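Local coordinates for LipS lipolytic enzyme (Unidentified, PDB 4FBL), which probably hydrolyses ester bonds in lipids, as a thermostable lipolytic enzyme of the alpha/beta-hydrolase fold, at residues 73-79 / 274-279; 79-83 / 114-119. One frame throughout, in Å; residues are numbered along the deposited sequence.

Contact 1: residues 73-79 / 274-279; sequences GFARAGY and SLAFIR
Tyr-79 and Leu-275 bury the most surface here, followed by Phe-74, and one methyl group, Leu-275 CD2, touches both rings. It lies at the edge of the Phe-74 ring, 3.7 Å from CD1, and at the edge of the Tyr-79 ring, 3.9 Å from CE2. The same methyl meets Ala-77 CB at 3.8 Å, so it is wedged among three side chains at the end of helix 68-76. Leu-275 CG stands anti to its carbonyl carbon (chi1 -79°); with CD1 extended away from CA (chi2 169°), the other branch, CD2, is left to meet these three.

One turn further on, Ile-278 divides its two branches between the rings. Its CG2 lies 3.5 Å from Tyr-79 CZ, the two side chains running past each other in opposite directions, while CD1 reaches Phe-74 CE1 at 3.8 Å. Ser-274 adds its CB at the edge of the Phe-74 ring; its OG is bonded to Ile-270 O in its own helix. Beyond the isoleucine, the Tyr-79 OH also comes within 3.9 Å of Arg-279 CG, the methylene part of the arginine.

Gly-78, with positive phi (107°), follows helix 68-76 in a Schellman motif, and Tyr-79 comes next, directed at helix 267-279. Beneath the pair of helices, Phe-74 and Ile-278 both rest on Val-54 and Met-149 of the central sheet. Replacing Tyr-79 by an alanine is likely to open a gap beside Ile-278 CG2 and Arg-279 CG and leave Leu-275 CD2 with less to pack against. No hydrogen bond crosses between 73-79 and 274-279; their cohesion therefore comes from apolar packing and shape, and Ser-274 and Arg-279, though polar, take part through CB and CG.

Contact 2: residues 79-83 / 114-119; sequences YTVAT and WLEERC
The benzo part of the Trp-114 indole leans obliquely on strand 80-83: its CZ3 is 3.5 Å from Thr-80 CG2 and also 3.5 Å from Val-81 O, and its CE3 is 3.8 Å from Ala-82 CB. One face of the indole carries the Arg-118 guanidinium, with NH1 3.2 Å above the ring plane near the rim, and Leu-115 CD2 lies at its edge. Trp-114 NE1 in turn lies over the centre of the guanidinium, while Trp-114 O sits at the guanidinium edge and accepts a hydrogen bond from NH1 at 3.1 Å (N-H...O angle 152°). NH1 also forms a salt bridge with Glu-117 OE1, whose hydrogen bond is weak.

With CG anti to the backbone N (chi1 180°), the indole extends to the strand. Leu-115 CD2 fits between Thr-80 and Ala-82, 3.9 Å from Ala-82 CB. Past the helix end, Cys-119 SG packs 3.6 Å from Thr-80 CB, while Thr-80 OG1 bonds to Ser-50 O and Gly-49 N.

Strand and helix run nearly antiparallel (172°), their axes 9.1 Å apart, with Thr-80 and Ala-82 directed at the helix and Val-81 away from it. This is the helix-on-sheet layer packing of the alpha/beta-hydrolase fold.

Overall arrangement
Contacts 1 and 2 have centres about 13 Å apart, each about 17 Å from the centre of the chain, and they share Tyr-79. Along the chain, contact 2 is nested inside the long loop closed by contact 1, which brings the C-terminal helix 267-279 back to helix 68-76. Strand 80-83 follows that helix directly and separates the layers: helices 68-76 and 267-279 cover one side of the mixed central sheet, and helix 101-118 covers the other. Val-81 joins the contacts, its CG2 packing 3.7 Å from Phe-74 CB. Contact 1 joins two helices of one layer, and contact 2 sets the helix of the other layer against the sheet of the alpha/beta-hydrolase scaffold.

Contact 1: residues 73-79 / 274-279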
loop_
_atom_site.group_PDB
_atom_site.type_symbol
_atom_site.label_atom_id
_atom_site.label_comp_id
_atom_site.label_asym_id
_atom_site.label_seq_id
_atom_site.Cartn_x
_atom_site.Cartn_y
_atom_site.Cartn_z
ATOM N N GLY C 73 -10.069 15.367 -27.352
ATOM C CA GLY C 73 -11.427 14.930 -27.582
ATOM C C GLY C 73 -12.490 15.511 -26.659
ATOM O O GLY C 73 -13.499 15.988 -27.161
ATOM N N PHE C 74 -12.318 15.463 -25.318
ATOM C CA PHE C 74 -13.287 16.036 -24.428
ATOM C C PHE C 74 -13.319 17.558 -24.591
ATOM O O PHE C 74 -14.371 18.153 -24.414
ATOM C CB PHE C 74 -12.974 15.756 -22.908
ATOM C CG PHE C 74 -12.875 14.280 -22.532
ATOM C CD1 PHE C 74 -13.833 13.341 -23.003
ATOM C CD2 PHE C 74 -11.816 13.842 -21.684
ATOM C CE1 PHE C 74 -13.758 12.005 -22.666
ATOM C CE2 PHE C 74 -11.698 12.474 -21.332
ATOM C CZ PHE C 74 -12.724 11.524 -21.805
ATOM N N ALA C 75 -12.162 18.205 -24.762
ATOM C CA ALA C 75 -12.192 19.668 -24.978
ATOM C C ALA C 75 -12.929 20.089 -26.313
ATOM O O ALA C 75 -13.744 21.021 -26.280
ATOM C CB ALA C 75 -10.838 20.326 -24.869
ATOM N N ARG C 76 -12.678 19.399 -27.426
ATOM C CA ARG C 76 -13.455 19.662 -28.651
ATOM C C ARG C 76 -14.927 19.410 -28.481
ATOM O O ARG C 76 -15.713 19.996 -29.203
ATOM C CB ARG C 76 -13.016 18.824 -29.801
ATOM C CG ARG C 76 -11.661 19.109 -30.153
ATOM C CD ARG C 76 -11.418 18.516 -31.450
ATOM N NE ARG C 76 -10.001 18.697 -31.565
ATOM C CZ ARG C 76 -9.125 17.729 -31.352
ATOM N NH1 ARG C 76 -9.534 16.470 -31.075
ATOM N NH2 ARG C 76 -7.845 18.044 -31.446
ATOM N N ALA C 77 -15.323 18.547 -27.544
ATOM C CA ALA C 77 -16.738 18.359 -27.360
ATOM C C ALA C 77 -17.302 19.483 -26.496
ATOM O O ALA C 77 -18.508 19.598 -26.326
ATOM C CB ALA C 77 -17.037 17.001 -26.837
ATOM N N GLY C 78 -16.459 20.367 -25.963
ATOM C CA GLY C 78 -17.028 21.522 -25.251
ATOM C C GLY C 78 -16.904 21.486 -23.753
ATOM O O GLY C 78 -17.170 22.464 -23.083
ATOM N N TYR C 79 -16.456 20.343 -23.194
ATOM C CA TYR C 79 -16.286 20.199 -21.724
ATOM C C TYR C 79 -15.113 21.043 -21.197
ATOM O O TYR C 79 -14.201 21.216 -21.924
ATOM C CB TYR C 79 -16.052 18.684 -21.360
ATOM C CG TYR C 79 -17.293 17.854 -21.736
ATOM C CD1 TYR C 79 -18.502 18.054 -21.064
ATOM C CD2 TYR C 79 -17.270 16.972 -22.817
ATOM C CE1 TYR C 79 -19.684 17.393 -21.452
ATOM C CE2 TYR C 79 -18.465 16.251 -23.182
ATOM C CZ TYR C 79 -19.634 16.490 -22.510
ATOM O OH TYR C 79 -20.759 15.750 -22.840
ATOM N N SER C 274 -16.436 6.982 -23.716
ATOM C CA SER C 274 -16.273 7.870 -22.563
ATOM C C SER C 274 -17.135 9.094 -22.796
ATOM O O SER C 274 -17.800 9.535 -21.876
ATOM C CB SER C 274 -14.807 8.329 -22.309
ATOM O OG SER C 274 -13.988 7.145 -22.088
ATOM N N LEU C 275 -17.123 9.649 -24.014
ATOM C CA LEU C 275 -18.016 10.860 -24.322
ATOM C C LEU C 275 -19.494 10.471 -24.151
ATOM O O LEU C 275 -20.292 11.203 -23.519
ATOM C CB LEU C 275 -17.771 11.301 -25.775
ATOM C CG LEU C 275 -16.525 12.136 -26.057
ATOM C CD1 LEU C 275 -16.253 12.275 -27.589
ATOM C CD2 LEU C 275 -16.686 13.499 -25.377
ATOM N N ALA C 276 -19.851 9.285 -24.647
ATOM C CA ALA C 276 -21.236 8.770 -24.500
ATOM C C ALA C 276 -21.673 8.650 -22.993
ATOM O O ALA C 276 -22.822 8.990 -22.553
ATOM C CB ALA C 276 -21.356 7.437 -25.242
ATOM N N PHE C 277 -20.738 8.151 -22.209
ATOM C CA PHE C 277 -20.920 7.947 -20.793
ATOM C C PHE C 277 -21.121 9.278 -20.050
ATOM O O PHE C 277 -22.007 9.413 -19.180
ATOM C CB PHE C 277 -19.654 7.240 -20.270
ATOM C CG PHE C 277 -19.645 7.039 -18.724
ATOM C CD1 PHE C 277 -20.453 6.059 -18.121
ATOM C CD2 PHE C 277 -18.865 7.851 -17.920
ATOM C CE1 PHE C 277 -20.416 5.904 -16.685
ATOM C CE2 PHE C 277 -18.867 7.726 -16.503
ATOM C CZ PHE C 277 -19.579 6.762 -15.908
ATOM N N ILE C 278 -20.269 10.250 -20.340
ATOM C CA ILE C 278 -20.468 11.587 -19.836
ATOM C C ILE C 278 -21.826 12.210 -20.182
ATOM O O ILE C 278 -22.472 12.765 -19.244
ATOM C CB ILE C 278 -19.368 12.571 -20.338
ATOM C CG1 ILE C 278 -18.011 12.215 -19.686
ATOM C CG2 ILE C 278 -19.689 14.039 -20.014
ATOM C CD1 ILE C 278 -16.729 12.835 -20.479
ATOM N N ARG C 279 -22.223 12.189 -21.462
ATOM C CA ARG C 279 -23.570 12.739 -21.883
ATOM C C ARG C 279 -24.739 12.065 -21.194
ATOM O O ARG C 279 -25.860 12.608 -21.094
ATOM C CB ARG C 279 -23.866 12.366 -23.355
ATOM C CG ARG C 279 -23.224 13.097 -24.401
ATOM C CD ARG C 279 -24.065 12.890 -25.758
ATOM N NE ARG C 279 -24.047 11.508 -26.307
ATOM C CZ ARG C 279 -22.954 10.914 -26.838
ATOM N NH1 ARG C 279 -21.720 11.510 -26.904
ATOM N NH2 ARG C 279 -23.105 9.686 -27.290
#

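Contact 2: residues 79-83 / 114-119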
loop_
_atom_site.group_PDB
_atom_site.type_symbol
_atom_site.label_atom_id
_atom_site.label_comp_id
_atom_site.label_asym_id
_atom_site.label_seq_id
_atom_site.Cartn_x
_atom_site.Cartn_y
_atom_site.Cartn_z
ATOM N N TYR C 79 -16.456 20.343 -23.194
ATOM C CA TYR C 79 -16.286 20.199 -21.724
ATOM C C TYR C 79 -15.113 21.043 -21.197
ATOM O O TYR C 79 -14.201 21.216 -21.924
ATOM C CB TYR C 79 -16.052 18.684 -21.360
ATOM C CG TYR C 79 -17.293 17.854 -21.736
ATOM C CD1 TYR C 79 -18.502 18.054 -21.064
ATOM C CD2 TYR C 79 -17.270 16.972 -22.817
ATOM C CE1 TYR C 79 -19.684 17.393 -21.452
ATOM C CE2 TYR C 79 -18.465 16.251 -23.182
ATOM C CZ TYR C 79 -19.634 16.490 -22.510
ATOM O OH TYR C 79 -20.759 15.750 -22.840
ATOM N N THR C 80 -15.165 21.530 -19.975
ATOM C CA THR C 80 -13.958 22.001 -19.242
ATOM C C THR C 80 -13.082 20.743 -18.913
ATOM O O THR C 80 -13.663 19.669 -18.614
ATOM C CB THR C 80 -14.385 22.763 -17.980
ATOM O OG1 THR C 80 -15.151 23.933 -18.374
ATOM C CG2 THR C 80 -13.204 23.243 -17.122
ATOM N N VAL C 81 -11.753 20.862 -19.100
ATOM C CA VAL C 81 -10.790 19.741 -19.063
ATOM C C VAL C 81 -9.582 20.140 -18.219
ATOM O O VAL C 81 -8.998 21.227 -18.449
ATOM C CB VAL C 81 -10.307 19.241 -20.456
ATOM C CG1 VAL C 81 -9.395 18.002 -20.293
ATOM C CG2 VAL C 81 -11.498 18.785 -21.369
ATOM N N ALA C 82 -9.238 19.324 -17.214
ATOM C CA ALA C 82 -7.926 19.457 -16.492
ATOM C C ALA C 82 -7.187 18.135 -16.664
ATOM O O ALA C 82 -7.672 17.084 -16.160
ATOM C CB ALA C 82 -8.126 19.754 -14.982
ATOM N N THR C 83 -6.000 18.193 -17.318
ATOM C CA THR C 83 -5.148 17.061 -17.519
ATOM C C THR C 83 -3.827 17.458 -16.863
ATOM O O THR C 83 -2.964 17.990 -17.529
ATOM C CB THR C 83 -4.891 16.780 -19.004
ATOM O OG1 THR C 83 -6.173 16.713 -19.606
ATOM C CG2 THR C 83 -4.192 15.391 -19.191
ATOM N N TRP C 114 -9.698 23.243 -9.215
ATOM C CA TRP C 114 -9.667 24.105 -10.415
ATOM C C TRP C 114 -10.960 23.879 -11.228
ATOM O O TRP C 114 -11.581 24.859 -11.718
ATOM C CB TRP C 114 -8.411 23.792 -11.237
ATOM C CG TRP C 114 -8.238 24.584 -12.499
ATOM C CD1 TRP C 114 -7.516 25.734 -12.650
ATOM C CD2 TRP C 114 -8.774 24.265 -13.823
ATOM N NE1 TRP C 114 -7.569 26.157 -13.983
ATOM C CE2 TRP C 114 -8.339 25.289 -14.715
ATOM C CE3 TRP C 114 -9.609 23.226 -14.331
ATOM C CZ2 TRP C 114 -8.656 25.279 -16.106
ATOM C CZ3 TRP C 114 -9.971 23.229 -15.713
ATOM C CH2 TRP C 114 -9.497 24.260 -16.587
ATOM N N LEU C 115 -11.372 22.605 -11.330
ATOM C CA LEU C 115 -12.595 22.246 -12.043
ATOM C C LEU C 115 -13.812 22.751 -11.303
ATOM O O LEU C 115 -14.700 23.219 -11.932
ATOM C CB LEU C 115 -12.721 20.724 -12.225
ATOM C CG LEU C 115 -11.790 20.073 -13.179
ATOM C CD1 LEU C 115 -11.889 18.561 -13.100
ATOM C CD2 LEU C 115 -11.970 20.489 -14.630
ATOM N N GLU C 116 -13.836 22.692 -9.988
ATOM C CA GLU C 116 -14.991 23.138 -9.229
ATOM C C GLU C 116 -15.194 24.662 -9.294
ATOM O O GLU C 116 -16.293 25.122 -9.271
ATOM C CB GLU C 116 -14.896 22.707 -7.777
ATOM C CG GLU C 116 -15.392 21.347 -7.556
ATOM C CD GLU C 116 -14.655 20.695 -6.409
ATOM O OE1 GLU C 116 -14.757 19.468 -6.277
ATOM O OE2 GLU C 116 -13.945 21.376 -5.646
ATOM N N GLU C 117 -14.123 25.436 -9.355
ATOM C CA GLU C 117 -14.244 26.850 -9.723
ATOM C C GLU C 117 -15.016 27.117 -11.032
ATOM O O GLU C 117 -15.739 28.077 -11.117
ATOM C CB GLU C 117 -12.824 27.483 -9.776
ATOM C CG GLU C 117 -12.245 27.736 -8.353
ATOM C CD GLU C 117 -10.720 28.106 -8.343
ATOM O OE1 GLU C 117 -10.032 28.229 -9.359
ATOM O OE2 GLU C 117 -10.179 28.303 -7.269
ATOM N N ARG C 118 -14.826 26.301 -12.054
ATOM C CA ARG C 118 -15.394 26.452 -13.348
ATOM C C ARG C 118 -16.643 25.586 -13.748
ATOM O O ARG C 118 -17.135 25.729 -14.864
ATOM C CB ARG C 118 -14.278 26.204 -14.379
ATOM C CG ARG C 118 -13.107 27.228 -14.156
ATOM C CD ARG C 118 -11.841 26.783 -14.842
ATOM N NE ARG C 118 -10.873 27.856 -14.876
ATOM C CZ ARG C 118 -10.126 28.192 -13.823
ATOM N NH1 ARG C 118 -10.241 27.526 -12.683
ATOM N NH2 ARG C 118 -9.279 29.220 -13.892
ATOM N N CYS C 119 -17.094 24.689 -12.878
ATOM C CA CYS C 119 -17.992 23.577 -13.260
ATOM C C CYS C 119 -18.912 23.211 -12.156
ATOM O O CYS C 119 -18.576 23.262 -11.018
ATOM C CB CYS C 119 -17.166 22.304 -13.588
ATOM S SG CYS C 119 -16.133 22.625 -14.874
#